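Local coordinates for protein sarcosine oxidase (Pyrococcus horikoshii, PDB 1Y56) that is the beta subunit of an L-proline dehydrogenase, a flavoenzyme that binds FAD and FMN and probably oxidises L-proline, at residues Leu90-Glu95 with Ser244-His249; Ala309-Ser314 with Tyr367-Gly372. One frame throughout, in Å; residues are numbered along the deposited sequence.

In the fold
The two contacts come one after the other along the chain, contact 1 closing before contact 2 opens, and their centres lie about 27 Å apart with the nearest atoms about 10 Å from each other. Both reach the same mixed sheet of eight strands: contact 1 at the ends of the neighbouring strands 87-91 and 241-244, contact 2 just past strand 299-310, an outermost strand of that sheet within the chain. Contact 1 joins the strand-to-helix link after strand 87-91 to the loop after strand 241-244, whereas contact 2 ties the exit of strand 299-310 to the C-terminal tail that follows helix 337-354. At contact 2 the Thr311 side chain lies about 11 Å from the bound FAD.

Contact 1: Leu90-Glu95 with Ser244-His249; sequences LLYDDE and SFKYGH
Ser244 OG is held by two groups: the phenol of Tyr92 meets it across the contact, OH to OG 2.7 Å, and the backbone N of Tyr247 donates to the same OG from 3.3 Å. Either hydroxyl could give the proton in the first bond; the second, at 158°, makes an ST motif that ties the serine to the start of its own loop. With chi1 at -179° the hydroxyl swings away from the Ser244 N and into position between Tyr92 OH and Tyr247 N. The Tyr92 ring is also where Lys246 and Tyr247 pack. Lys246 lays its aliphatic chain across one face, with CD 3.7 Å from the ring centroid in a CH-pi contact and CB 3.4 Å from Tyr92 CD2. Its ammonium rises away from the same face, 5.9 Å from NZ to the Tyr92 centroid, too far for more than a weak cation-pi attraction. Tyr247 turns its edge toward the Tyr92 face in an offset edge-to-face pair, the planes at 82° and the centroids 5.6 Å apart; its own hydroxyl goes elsewhere, to Glu133. Two residues earlier, on strand 87-91, Leu90 adds a looser apolar touch, CD1 to Ser244 CB at 4.3 Å. Beyond the ring, Asp93 takes the N-cap position of helix 94-109, its OD2 accepting from the backbone N of Glu96. The result is a tyrosine from a strand-to-helix link, held by its hydroxyl, by a lysine chain over one face and by the edge of a second tyrosine, at the C-terminal ends of two neighbouring parallel strands inside the mixed sheet of this FAD-dependent oxidoreductase fold.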
loop_
_atom_site.group_PDB
_atom_site.type_symbol
_atom_site.label_atom_id
_atom_site.label_comp_id
_atom_site.label_asym_id
_atom_site.label_seq_id
_atom_site.Cartn_x
_atom_site.Cartn_y
_atom_site.Cartn_z
ATOM N N LEU B 90 13.723 45.103 41.595
ATOM C CA LEU B 90 14.255 44.748 42.917
ATOM C C LEU B 90 15.780 44.751 42.945
ATOM O O LEU B 90 16.412 44.161 42.082
ATOM C CB LEU B 90 13.757 43.376 43.367
ATOM C CG LEU B 90 12.260 43.089 43.363
ATOM C CD1 LEU B 90 12.029 41.609 43.601
ATOM C CD2 LEU B 90 11.557 43.955 44.394
ATOM N N LEU B 91 16.360 45.400 43.952
ATOM C CA LEU B 91 17.816 45.473 44.115
ATOM C C LEU B 91 18.274 44.745 45.380
ATOM O O LEU B 91 17.583 44.746 46.396
ATOM C CB LEU B 91 18.260 46.934 44.165
ATOM C CG LEU B 91 18.280 47.856 42.940
ATOM C CD1 LEU B 91 17.533 47.360 41.708
ATOM C CD2 LEU B 91 17.745 49.213 43.357
ATOM N N TYR B 92 19.457 44.138 45.315
ATOM C CA TYR B 92 19.949 43.283 46.412
ATOM C C TYR B 92 21.327 43.619 46.954
ATOM O O TYR B 92 21.694 43.105 48.004
ATOM C CB TYR B 92 19.952 41.816 45.998
ATOM C CG TYR B 92 18.651 41.350 45.432
ATOM C CD1 TYR B 92 17.729 40.689 46.230
ATOM C CD2 TYR B 92 18.334 41.571 44.092
ATOM C CE1 TYR B 92 16.523 40.247 45.709
ATOM C CE2 TYR B 92 17.136 41.138 43.565
ATOM C CZ TYR B 92 16.238 40.473 44.376
ATOM O OH TYR B 92 15.048 40.042 43.858
ATOM N N ASP B 93 22.095 44.443 46.243
ATOM C CA ASP B 93 23.425 44.844 46.721
ATOM C C ASP B 93 23.882 46.238 46.269
ATOM O O ASP B 93 23.275 46.858 45.386
ATOM C CB ASP B 93 24.486 43.773 46.414
ATOM C CG ASP B 93 24.504 43.362 44.951
ATOM O OD1 ASP B 93 24.352 42.146 44.671
ATOM O OD2 ASP B 93 24.668 44.247 44.080
ATOM N N ASP B 94 24.962 46.713 46.892
ATOM C CA ASP B 94 25.480 48.068 46.701
ATOM C C ASP B 94 25.933 48.270 45.273
ATOM O O ASP B 94 25.757 49.341 44.699
ATOM C CB ASP B 94 26.639 48.318 47.660
ATOM C CG ASP B 94 26.296 47.963 49.109
ATOM O OD1 ASP B 94 25.130 47.590 49.394
ATOM O OD2 ASP B 94 27.198 48.062 49.973
ATOM N N GLU B 95 26.530 47.227 44.712
ATOM C CA GLU B 95 26.760 47.157 43.287
ATOM C C GLU B 95 25.541 47.681 42.504
ATOM O O GLU B 95 25.630 48.705 41.807
ATOM C CB GLU B 95 27.080 45.708 42.890
ATOM C CG GLU B 95 28.566 45.391 42.792
ATOM C CD GLU B 95 29.281 46.282 41.767
ATOM O OE1 GLU B 95 30.427 46.711 42.056
ATOM O OE2 GLU B 95 28.694 46.567 40.684
ATOM N N SER B 244 13.521 41.147 38.639
ATOM C CA SER B 244 14.648 40.764 39.482
ATOM C C SER B 244 15.848 40.352 38.624
ATOM O O SER B 244 15.891 39.233 38.102
ATOM C CB SER B 244 14.252 39.644 40.437
ATOM O OG SER B 244 15.341 39.291 41.260
ATOM N N PHE B 245 16.804 41.267 38.455
ATOM C CA PHE B 245 18.023 40.957 37.725
ATOM C C PHE B 245 18.780 39.840 38.438
ATOM O O PHE B 245 19.206 38.878 37.801
ATOM C CB PHE B 245 18.926 42.180 37.575
ATOM C CG PHE B 245 18.605 43.048 36.385
ATOM C CD1 PHE B 245 18.771 44.426 36.453
ATOM C CD2 PHE B 245 18.144 42.496 35.191
ATOM C CE1 PHE B 245 18.483 45.242 35.345
ATOM C CE2 PHE B 245 17.846 43.315 34.075
ATOM C CZ PHE B 245 18.023 44.685 34.162
ATOM N N LYS B 246 18.921 39.947 39.756
ATOM C CA LYS B 246 19.676 38.951 40.497
ATOM C C LYS B 246 19.124 37.546 40.286
ATOM O O LYS B 246 19.885 36.618 40.061
ATOM C CB LYS B 246 19.757 39.304 41.979
ATOM C CG LYS B 246 20.144 38.145 42.884
ATOM C CD LYS B 246 20.320 38.594 44.328
ATOM C CE LYS B 246 20.288 37.422 45.314
ATOM N NZ LYS B 246 21.583 36.684 45.334
ATOM N N TYR B 247 17.807 37.376 40.342
ATOM C CA TYR B 247 17.232 36.043 40.128
ATOM C C TYR B 247 16.860 35.758 38.662
ATOM O O TYR B 247 15.702 35.547 38.327
ATOM C CB TYR B 247 16.064 35.776 41.083
ATOM C CG TYR B 247 16.487 35.595 42.530
ATOM C CD1 TYR B 247 16.034 36.468 43.530
ATOM C CD2 TYR B 247 17.348 34.557 42.900
ATOM C CE1 TYR B 247 16.436 36.305 44.861
ATOM C CE2 TYR B 247 17.751 34.385 44.224
ATOM C CZ TYR B 247 17.296 35.261 45.195
ATOM O OH TYR B 247 17.700 35.082 46.491
ATOM N N GLY B 248 17.826 35.926 37.762
ATOM C CA GLY B 248 17.836 35.276 36.450
ATOM C C GLY B 248 17.108 36.174 35.440
ATOM O O GLY B 248 16.471 35.678 34.504
ATOM N N HIS B 249 17.206 37.491 35.619
ATOM C CA HIS B 249 16.435 38.444 34.813
ATOM C C HIS B 249 14.949 38.065 34.754
ATOM O O HIS B 249 14.297 38.182 33.717
ATOM C CB HIS B 249 17.034 38.610 33.405
ATOM C CG HIS B 249 18.486 38.993 33.405
ATOM N ND1 HIS B 249 19.136 39.478 34.527
ATOM C CD2 HIS B 249 19.409 38.977 32.414
ATOM C CE1 HIS B 249 20.398 39.726 34.231
ATOM N NE2 HIS B 249 20.588 39.438 32.954
#

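Contact 2: Ala309-Ser314 with Tyr367-Gly372; sequences AKTPDS and YRFERG
Two type I turns, Thr311 to Ser314 and Phe369 to Gly372, come closest at Pro312 and Phe369, whose CA atoms are 8.3 Å apart. Asp313 and Arg368 reach out from opposite directions and join in a side-on salt bridge: Arg368 NE gives to Asp313 OD1 at 2.7 Å, and NH2 gives to OD2 at 3.1 Å. Both oxygens use their syn lone pairs, and carboxylate and guanidinium are nearly coplanar, 11° apart. From CG to NE the arginine is extended, which carries its head across to the aspartate. Further bonds fix both ends: Arg368 NH2 also reaches Pro316 O, NH1 reaches Asp365 O, and Asp313 OD1 accepts from Arg375 N. Phe369 lies beneath the arginine, one ring face centred under Arg368 CG, while its far rim meets Pro312 CD (CE1, 3.8 Å) and Thr311 CB (CZ, 3.9 Å). A leucine in place of Arg368 would probably leave the Asp313 carboxylate without its paired charge and the Pro316 and Asp365 carbonyls without this donor. This side-on bidentate Arg-Asp pair fastens the C-terminal tail, after helix 337-354, to the turn leaving strand 299-310, an outermost strand of the mixed sheet in this FAD-dependent oxidoreductase.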
loop_
_atom_site.group_PDB
_atom_site.type_symbol
_atom_site.label_atom_id
_atom_site.label_comp_id
_atom_site.label_asym_id
_atom_site.label_seq_id
_atom_site.Cartn_x
_atom_site.Cartn_y
_atom_site.Cartn_z
ATOM N N ALA B 309 14.096 39.708 18.452
ATOM C CA ALA B 309 14.925 40.031 17.295
ATOM C C ALA B 309 16.092 40.876 17.787
ATOM O O ALA B 309 15.976 42.105 17.894
ATOM C CB ALA B 309 14.132 40.760 16.235
ATOM N N LYS B 310 17.206 40.205 18.100
ATOM C CA LYS B 310 18.356 40.833 18.753
ATOM C C LYS B 310 19.350 41.513 17.806
ATOM O O LYS B 310 19.677 40.969 16.751
ATOM C CB LYS B 310 19.090 39.806 19.615
ATOM C CG LYS B 310 18.517 39.642 21.022
ATOM C CD LYS B 310 19.483 38.916 21.969
ATOM C CE LYS B 310 20.723 39.759 22.305
ATOM N NZ LYS B 310 21.689 39.022 23.182
ATOM N N THR B 311 19.818 42.698 18.197
ATOM C CA THR B 311 21.015 43.303 17.614
ATOM C C THR B 311 22.157 43.249 18.629
ATOM O O THR B 311 21.915 43.022 19.821
ATOM C CB THR B 311 20.793 44.767 17.223
ATOM O OG1 THR B 311 20.434 45.522 18.386
ATOM C CG2 THR B 311 19.717 44.891 16.153
ATOM N N PRO B 312 23.404 43.464 18.172
ATOM C CA PRO B 312 24.571 43.409 19.051
ATOM C C PRO B 312 24.534 44.375 20.232
ATOM O O PRO B 312 25.198 44.126 21.242
ATOM C CB PRO B 312 25.726 43.770 18.124
ATOM C CG PRO B 312 25.249 43.404 16.789
ATOM C CD PRO B 312 23.801 43.738 16.783
ATOM N N ASP B 313 23.779 45.464 20.113
ATOM C CA ASP B 313 23.660 46.411 21.217
ATOM C C ASP B 313 22.234 46.508 21.755
ATOM O O ASP B 313 21.873 47.501 22.375
ATOM C CB ASP B 313 24.209 47.791 20.836
ATOM C CG ASP B 313 23.430 48.451 19.706
ATOM O OD1 ASP B 313 23.912 49.485 19.181
ATOM O OD2 ASP B 313 22.346 47.950 19.333
ATOM N N SER B 314 21.419 45.486 21.512
ATOM C CA SER B 314 20.041 45.465 22.020
ATOM C C SER B 314 19.190 46.703 21.714
ATOM O O SER B 314 18.236 46.976 22.432
ATOM C CB SER B 314 20.024 45.195 23.524
ATOM O OG SER B 314 20.338 43.838 23.780
ATOM N N TYR B 367 23.083 52.394 10.211
ATOM C CA TYR B 367 24.475 52.343 9.789
ATOM C C TYR B 367 25.480 52.166 10.931
ATOM O O TYR B 367 26.675 51.963 10.689
ATOM C CB TYR B 367 24.818 53.572 8.944
ATOM C CG TYR B 367 24.054 53.619 7.644
ATOM C CD1 TYR B 367 24.448 52.848 6.543
ATOM C CD2 TYR B 367 22.933 54.427 7.512
ATOM C CE1 TYR B 367 23.741 52.889 5.341
ATOM C CE2 TYR B 367 22.225 54.479 6.316
ATOM C CZ TYR B 367 22.628 53.709 5.235
ATOM O OH TYR B 367 21.900 53.767 4.059
ATOM N N ARG B 368 25.011 52.212 12.170
ATOM C CA ARG B 368 25.944 52.207 13.289
ATOM C C ARG B 368 26.848 50.983 13.331
ATOM O O ARG B 368 27.970 51.069 13.809
ATOM C CB ARG B 368 25.229 52.418 14.636
ATOM C CG ARG B 368 24.403 51.260 15.162
ATOM C CD ARG B 368 23.719 51.673 16.455
ATOM N NE ARG B 368 22.822 50.654 17.001
ATOM C CZ ARG B 368 21.570 50.445 16.593
ATOM N NH1 ARG B 368 21.048 51.164 15.607
ATOM N NH2 ARG B 368 20.840 49.505 17.168
ATOM N N PHE B 369 26.359 49.857 12.815
ATOM C CA PHE B 369 27.020 48.569 13.032
ATOM C C PHE B 369 28.240 48.386 12.149
ATOM O O PHE B 369 29.285 47.934 12.626
ATOM C CB PHE B 369 26.046 47.406 12.834
ATOM C CG PHE B 369 24.803 47.511 13.658
ATOM C CD1 PHE B 369 24.845 47.306 15.028
ATOM C CD2 PHE B 369 23.585 47.811 13.059
ATOM C CE1 PHE B 369 23.697 47.406 15.796
ATOM C CE2 PHE B 369 22.422 47.912 13.818
ATOM C CZ PHE B 369 22.477 47.703 15.187
ATOM N N GLU B 370 28.100 48.734 10.871
ATOM C CA GLU B 370 29.223 48.697 9.950
ATOM C C GLU B 370 30.229 49.767 10.342
ATOM O O GLU B 370 31.426 49.506 10.352
ATOM C CB GLU B 370 28.784 48.831 8.488
ATOM C CG GLU B 370 28.501 50.242 7.986
ATOM C CD GLU B 370 28.081 50.279 6.513
ATOM O OE1 GLU B 370 27.771 51.385 6.017
ATOM O OE2 GLU B 370 28.051 49.215 5.847
ATOM N N ARG B 371 29.740 50.951 10.703
ATOM C CA ARG B 371 30.601 52.010 11.215
ATOM C C ARG B 371 31.329 51.642 12.510
ATOM O O ARG B 371 32.160 52.409 12.978
ATOM C CB ARG B 371 29.796 53.288 11.446
ATOM C CG ARG B 371 30.066 54.401 10.439
ATOM C CD ARG B 371 29.028 54.480 9.300
ATOM N NE ARG B 371 27.742 55.106 9.666
ATOM C CZ ARG B 371 27.473 55.816 10.776
ATOM N NH1 ARG B 371 26.248 56.300 10.950
ATOM N NH2 ARG B 371 28.398 56.055 11.710
ATOM N N GLY B 372 31.005 50.488 13.094
ATOM C CA GLY B 372 31.575 50.063 14.379
ATOM C C GLY B 372 31.046 50.753 15.636
ATOM O O GLY B 372 31.572 50.537 16.724
#